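Local coordinates for phosphoribosyl-aminoimidazole carboxylase (Aspergillus clavatus, PDB 3K5I), which probably catalyses the ATP-dependent carboxylation of 5-aminoimidazole ribonucleotide to its N5-carboxyamino form in purine biosynthesis, as an ATP-grasp enzyme, at residues T344-N357 / T389-I401. Sequence-based numbering, arbitrary orientation. Where two conformers were deposited one is given.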
loop_
_atom_site.group_PDB
_atom_site.type_symbol
_atom_site.label_atom_id
_atom_site.label_comp_id
_atom_site.label_asym_id
_atom_site.label_seq_id
_atom_site.Cartn_x
_atom_site.Cartn_y
_atom_site.Cartn_z
ATOM N N THR A 344 3.014 -18.554 -16.128
ATOM C CA THR A 344 3.985 -17.591 -16.608
ATOM C C THR A 344 3.910 -16.308 -15.793
ATOM O O THR A 344 4.864 -15.933 -15.119
ATOM C CB THR A 344 3.799 -17.450 -18.142
ATOM O OG1 THR A 344 3.772 -18.761 -18.730
ATOM C CG2 THR A 344 4.883 -16.599 -18.791
ATOM N N HIS A 345 2.795 -15.596 -15.771
ATOM C CA HIS A 345 2.907 -14.435 -14.895
ATOM C C HIS A 345 3.475 -14.769 -13.499
ATOM O O HIS A 345 4.045 -13.868 -12.847
ATOM C CB HIS A 345 1.533 -13.710 -14.740
ATOM C CG HIS A 345 0.466 -14.563 -14.140
ATOM N ND1 HIS A 345 -0.071 -15.641 -14.810
ATOM C CD2 HIS A 345 -0.170 -14.501 -12.942
ATOM C CE1 HIS A 345 -0.988 -16.212 -14.045
ATOM N NE2 HIS A 345 -1.075 -15.534 -12.914
ATOM N N LEU A 346 3.343 -15.982 -12.948
ATOM C CA LEU A 346 3.881 -16.109 -11.585
ATOM C C LEU A 346 5.377 -16.136 -11.464
ATOM O O LEU A 346 6.026 -15.690 -10.517
ATOM C CB LEU A 346 3.191 -17.139 -10.722
ATOM C CG LEU A 346 1.692 -16.852 -10.762
ATOM C CD1 LEU A 346 0.840 -18.063 -10.500
ATOM C CD2 LEU A 346 1.256 -15.831 -9.678
ATOM N N GLN A 347 5.911 -16.650 -12.551
ATOM C CA GLN A 347 7.339 -16.734 -12.657
ATOM C C GLN A 347 7.953 -15.325 -12.616
ATOM O O GLN A 347 8.986 -15.086 -11.993
ATOM C CB GLN A 347 7.688 -17.119 -14.091
ATOM C CG GLN A 347 7.081 -18.366 -14.656
ATOM C CD GLN A 347 7.928 -18.773 -15.835
ATOM O OE1 GLN A 347 7.498 -19.575 -16.668
ATOM N NE2 GLN A 347 9.166 -18.236 -15.879
ATOM N N ALA A 348 7.327 -14.367 -13.283
ATOM C CA ALA A 348 7.820 -12.988 -13.240
ATOM C C ALA A 348 7.741 -12.390 -11.833
ATOM O O ALA A 348 8.666 -11.709 -11.424
ATOM C CB ALA A 348 6.906 -12.098 -14.041
ATOM N N ALA A 349 6.617 -12.578 -11.147
ATOM C CA ALA A 349 6.466 -12.023 -9.784
ATOM C C ALA A 349 7.508 -12.621 -8.861
ATOM O O ALA A 349 8.061 -11.991 -7.938
ATOM C CB ALA A 349 5.129 -12.359 -9.217
ATOM N N GLU A 350 7.746 -13.883 -9.150
ATOM C CA GLU A 350 8.709 -14.626 -8.369
ATOM C C GLU A 350 10.095 -14.057 -8.521
ATOM O O GLU A 350 10.798 -13.913 -7.540
ATOM C CB GLU A 350 8.650 -16.007 -8.942
ATOM C CG GLU A 350 9.275 -16.952 -8.010
ATOM C CD GLU A 350 9.357 -18.277 -8.711
ATOM O OE1 GLU A 350 9.290 -19.146 -7.826
ATOM O OE2 GLU A 350 9.460 -18.421 -9.980
ATOM N N CYS A 351 10.472 -13.703 -9.749
ATOM C CA CYS A 351 11.757 -13.107 -9.993
ATOM C C CYS A 351 11.816 -11.737 -9.305
ATOM O O CYS A 351 12.863 -11.351 -8.722
ATOM C CB CYS A 351 11.829 -12.889 -11.490
ATOM S SG CYS A 351 13.327 -11.908 -11.849
ATOM N N ALA A 352 10.670 -11.032 -9.347
ATOM C CA ALA A 352 10.582 -9.696 -8.739
ATOM C C ALA A 352 10.877 -9.762 -7.238
ATOM O O ALA A 352 11.341 -8.777 -6.650
ATOM C CB ALA A 352 9.181 -9.091 -8.986
ATOM N N LEU A 353 10.586 -10.913 -6.613
ATOM C CA LEU A 353 10.828 -11.022 -5.176
ATOM C C LEU A 353 12.289 -10.728 -4.909
ATOM O O LEU A 353 12.687 -10.318 -3.809
ATOM C CB LEU A 353 10.540 -12.432 -4.688
ATOM C CG LEU A 353 9.086 -12.801 -4.491
ATOM C CD1 LEU A 353 9.106 -14.320 -4.205
ATOM C CD2 LEU A 353 8.414 -12.016 -3.375
ATOM N N SER A 354 13.129 -10.945 -5.920
ATOM C CA SER A 354 14.550 -10.689 -5.674
ATOM C C SER A 354 15.114 -9.412 -6.237
ATOM O O SER A 354 16.323 -9.263 -6.201
ATOM C CB SER A 354 15.394 -11.730 -6.413
ATOM O OG SER A 354 15.473 -12.928 -5.687
ATOM N N ILE A 355 14.321 -8.545 -6.846
ATOM C CA ILE A 355 14.907 -7.311 -7.385
ATOM C C ILE A 355 15.019 -6.337 -6.210
ATOM O O ILE A 355 14.112 -6.275 -5.373
ATOM C CB ILE A 355 14.059 -6.813 -8.516
ATOM C CG1 ILE A 355 13.917 -7.956 -9.523
ATOM C CG2 ILE A 355 14.623 -5.518 -9.015
ATOM C CD1 ILE A 355 15.157 -8.283 -10.438
ATOM N N PRO A 356 16.137 -5.617 -6.064
ATOM C CA PRO A 356 16.147 -4.765 -4.862
ATOM C C PRO A 356 15.091 -3.683 -5.134
ATOM O O PRO A 356 14.927 -3.299 -6.285
ATOM C CB PRO A 356 17.584 -4.172 -4.798
ATOM C CG PRO A 356 18.386 -4.918 -5.850
ATOM C CD PRO A 356 17.454 -5.716 -6.748
ATOM N N ASN A 357 14.425 -3.152 -4.104
ATOM C CA ASN A 357 13.450 -2.046 -4.273
ATOM C C ASN A 357 12.233 -2.229 -5.127
ATOM O O ASN A 357 11.597 -1.268 -5.540
ATOM C CB ASN A 357 14.170 -0.813 -4.833
ATOM C CG ASN A 357 15.261 -0.365 -3.894
ATOM O OD1 ASN A 357 15.365 -0.944 -2.791
ATOM N ND2 ASN A 357 16.044 0.649 -4.278
ATOM N N THR A 389 19.197 -0.273 -13.398
ATOM C CA THR A 389 19.990 -1.470 -13.141
ATOM C C THR A 389 19.301 -2.520 -12.260
ATOM O O THR A 389 19.468 -3.745 -12.407
ATOM C CB THR A 389 21.206 -0.976 -12.369
ATOM O OG1 THR A 389 21.953 -0.052 -13.176
ATOM C CG2 THR A 389 22.058 -2.137 -11.986
ATOM N N HIS A 390 18.544 -2.059 -11.276
ATOM C CA HIS A 390 17.889 -3.046 -10.420
ATOM C C HIS A 390 16.871 -3.821 -11.198
ATOM O O HIS A 390 16.659 -5.006 -10.957
ATOM C CB HIS A 390 17.045 -2.352 -9.416
ATOM C CG HIS A 390 17.817 -1.775 -8.273
ATOM N ND1 HIS A 390 19.142 -2.084 -8.030
ATOM C CD2 HIS A 390 17.431 -0.914 -7.301
ATOM C CE1 HIS A 390 19.543 -1.409 -6.966
ATOM N NE2 HIS A 390 18.523 -0.708 -6.495
ATOM N N ILE A 391 16.205 -3.152 -12.130
ATOM C CA ILE A 391 15.189 -3.863 -12.895
ATOM C C ILE A 391 15.617 -4.675 -14.125
ATOM O O ILE A 391 14.906 -5.597 -14.560
ATOM C CB ILE A 391 14.038 -2.924 -13.294
ATOM C CG1 ILE A 391 12.740 -3.679 -13.493
ATOM C CG2 ILE A 391 14.402 -2.156 -14.542
ATOM C CD1 ILE A 391 11.395 -2.747 -13.468
ATOM N N GLN A 392 16.754 -4.358 -14.723
ATOM C CA GLN A 392 17.104 -5.141 -15.929
ATOM C C GLN A 392 16.865 -6.648 -16.030
ATOM O O GLN A 392 16.216 -7.180 -16.948
ATOM C CB GLN A 392 18.528 -4.867 -16.399
ATOM C CG GLN A 392 18.781 -5.381 -17.814
ATOM C CD GLN A 392 17.808 -4.778 -18.786
ATOM O OE1 GLN A 392 18.033 -3.680 -19.289
ATOM N NE2 GLN A 392 16.699 -5.472 -19.027
ATOM N N PRO A 393 17.413 -7.361 -15.064
ATOM C CA PRO A 393 17.269 -8.799 -15.040
ATOM C C PRO A 393 15.835 -9.333 -15.077
ATOM O O PRO A 393 15.547 -10.391 -15.644
ATOM C CB PRO A 393 17.993 -9.192 -13.764
ATOM C CG PRO A 393 18.681 -8.039 -13.308
ATOM C CD PRO A 393 17.978 -6.833 -13.818
ATOM N N LEU A 394 14.930 -8.604 -14.444
ATOM C CA LEU A 394 13.512 -8.954 -14.388
ATOM C C LEU A 394 12.891 -8.674 -15.761
ATOM O O LEU A 394 12.017 -9.412 -16.218
ATOM C CB LEU A 394 12.875 -7.973 -13.405
ATOM C CG LEU A 394 11.352 -8.118 -13.290
ATOM C CD1 LEU A 394 10.932 -9.528 -12.990
ATOM C CD2 LEU A 394 10.785 -7.110 -12.247
ATOM N N ILE A 395 13.340 -7.609 -16.416
ATOM C CA ILE A 395 12.826 -7.325 -17.766
ATOM C C ILE A 395 13.429 -8.457 -18.595
ATOM O O ILE A 395 12.765 -9.050 -19.449
ATOM C CB ILE A 395 13.487 -6.030 -18.281
ATOM C CG1 ILE A 395 13.060 -4.781 -17.477
ATOM C CG2 ILE A 395 13.476 -5.920 -19.820
ATOM C CD1 ILE A 395 13.594 -3.385 -18.125
ATOM N N ASP A 396 14.689 -8.782 -18.318
ATOM C CA ASP A 396 15.347 -9.867 -19.044
ATOM C C ASP A 396 14.589 -11.181 -18.974
ATOM O O ASP A 396 14.390 -11.841 -19.972
ATOM C CB ASP A 396 16.720 -10.128 -18.479
ATOM C CG ASP A 396 17.734 -9.176 -19.026
ATOM O OD1 ASP A 396 17.291 -8.480 -19.992
ATOM O OD2 ASP A 396 18.878 -9.198 -18.458
ATOM N N VAL A 397 14.134 -11.545 -17.788
ATOM C CA VAL A 397 13.390 -12.794 -17.604
ATOM C C VAL A 397 12.006 -12.685 -18.234
ATOM O O VAL A 397 11.395 -13.620 -18.776
ATOM C CB VAL A 397 13.110 -12.877 -16.077
ATOM C CG1 VAL A 397 11.759 -13.534 -15.743
ATOM C CG2 VAL A 397 14.308 -13.372 -15.231
ATOM N N VAL A 398 11.483 -11.481 -18.104
ATOM C CA VAL A 398 10.151 -11.263 -18.589
ATOM C C VAL A 398 10.187 -11.420 -20.089
ATOM O O VAL A 398 9.333 -12.065 -20.703
ATOM C CB VAL A 398 9.560 -9.917 -18.076
ATOM C CG1 VAL A 398 8.702 -9.285 -19.114
ATOM C CG2 VAL A 398 8.675 -10.114 -16.820
ATOM N N ASP A 399 11.223 -10.822 -20.650
ATOM C CA ASP A 399 11.385 -10.864 -22.081
ATOM C C ASP A 399 11.388 -12.265 -22.708
ATOM O O ASP A 399 10.723 -12.488 -23.721
ATOM C CB ASP A 399 12.575 -9.982 -22.468
ATOM C CG ASP A 399 12.190 -8.511 -22.647
ATOM O OD1 ASP A 399 11.013 -8.105 -22.436
ATOM O OD2 ASP A 399 13.111 -7.762 -23.028
ATOM N N ARG A 400 12.132 -13.198 -22.126
ATOM C CA ARG A 400 12.201 -14.551 -22.653
ATOM C C ARG A 400 10.980 -15.391 -22.293
ATOM O O ARG A 400 11.170 -16.551 -21.945
ATOM C CB ARG A 400 13.461 -15.266 -22.160
ATOM C CG ARG A 400 14.768 -14.452 -22.223
ATOM C CD ARG A 400 15.741 -14.845 -21.096
ATOM N NE ARG A 400 16.961 -14.040 -20.954
ATOM C CZ ARG A 400 18.091 -14.493 -20.408
ATOM N NH1 ARG A 400 18.152 -15.743 -19.959
ATOM N NH2 ARG A 400 19.172 -13.718 -20.300
ATOM N N ILE A 401 9.763 -14.845 -22.376
ATOM C CA ILE A 401 8.506 -15.568 -22.112
ATOM C C ILE A 401 7.193 -14.998 -22.666
ATOM O O ILE A 401 7.054 -13.800 -22.976
ATOM C CB ILE A 401 8.261 -16.124 -20.697
ATOM C CG1 ILE A 401 8.002 -15.072 -19.637
ATOM C CG2 ILE A 401 9.290 -17.150 -20.227
ATOM C CD1 ILE A 401 7.870 -15.854 -18.346
#
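Leu394 pushes its fork against the flank of helix 344-352. With CG anti to the backbone N (chi1 176°), one branch, CD1, lies 3.6 Å from Cys351 SG and 3.5 Å from Ala348 O, while CD2 faces the methyl of Ala352. Cys351 likewise carries its sulfur anti to the backbone N, and SG also reaches Val397 CG2 at 3.8 Å. One turn earlier on the first helix and one later on the second, the small Ala348 lets Val398 in, CB to CG2 3.8 Å. The two helices run nearly antiparallel, axes 9.7 Å apart. Past the turn from Ala352 to Ile355, Ile355 CD1 rests on Leu394 CB at 3.8 Å. Pro356 then lays CG over one face of the His390 ring, a CH-pi contact 3.9 Å from the centroid, and Asn357 brings ND2 to the ring's edge near its plane, the amide turned 85° from the ring. That ND2 donates to Thr380 O, consistent with the amide being kept there. Leu394 also packs on Leu334 and Ile377, and Ala352 on Ile360 and Ile377, placing the contact at one end of the eight-stranded antiparallel sheet. Without hydrogen bonds between the segments, the pairing probably depends on close apolar fit, only partly buried, joining helix 344-352 and its following loop to helix 384-399.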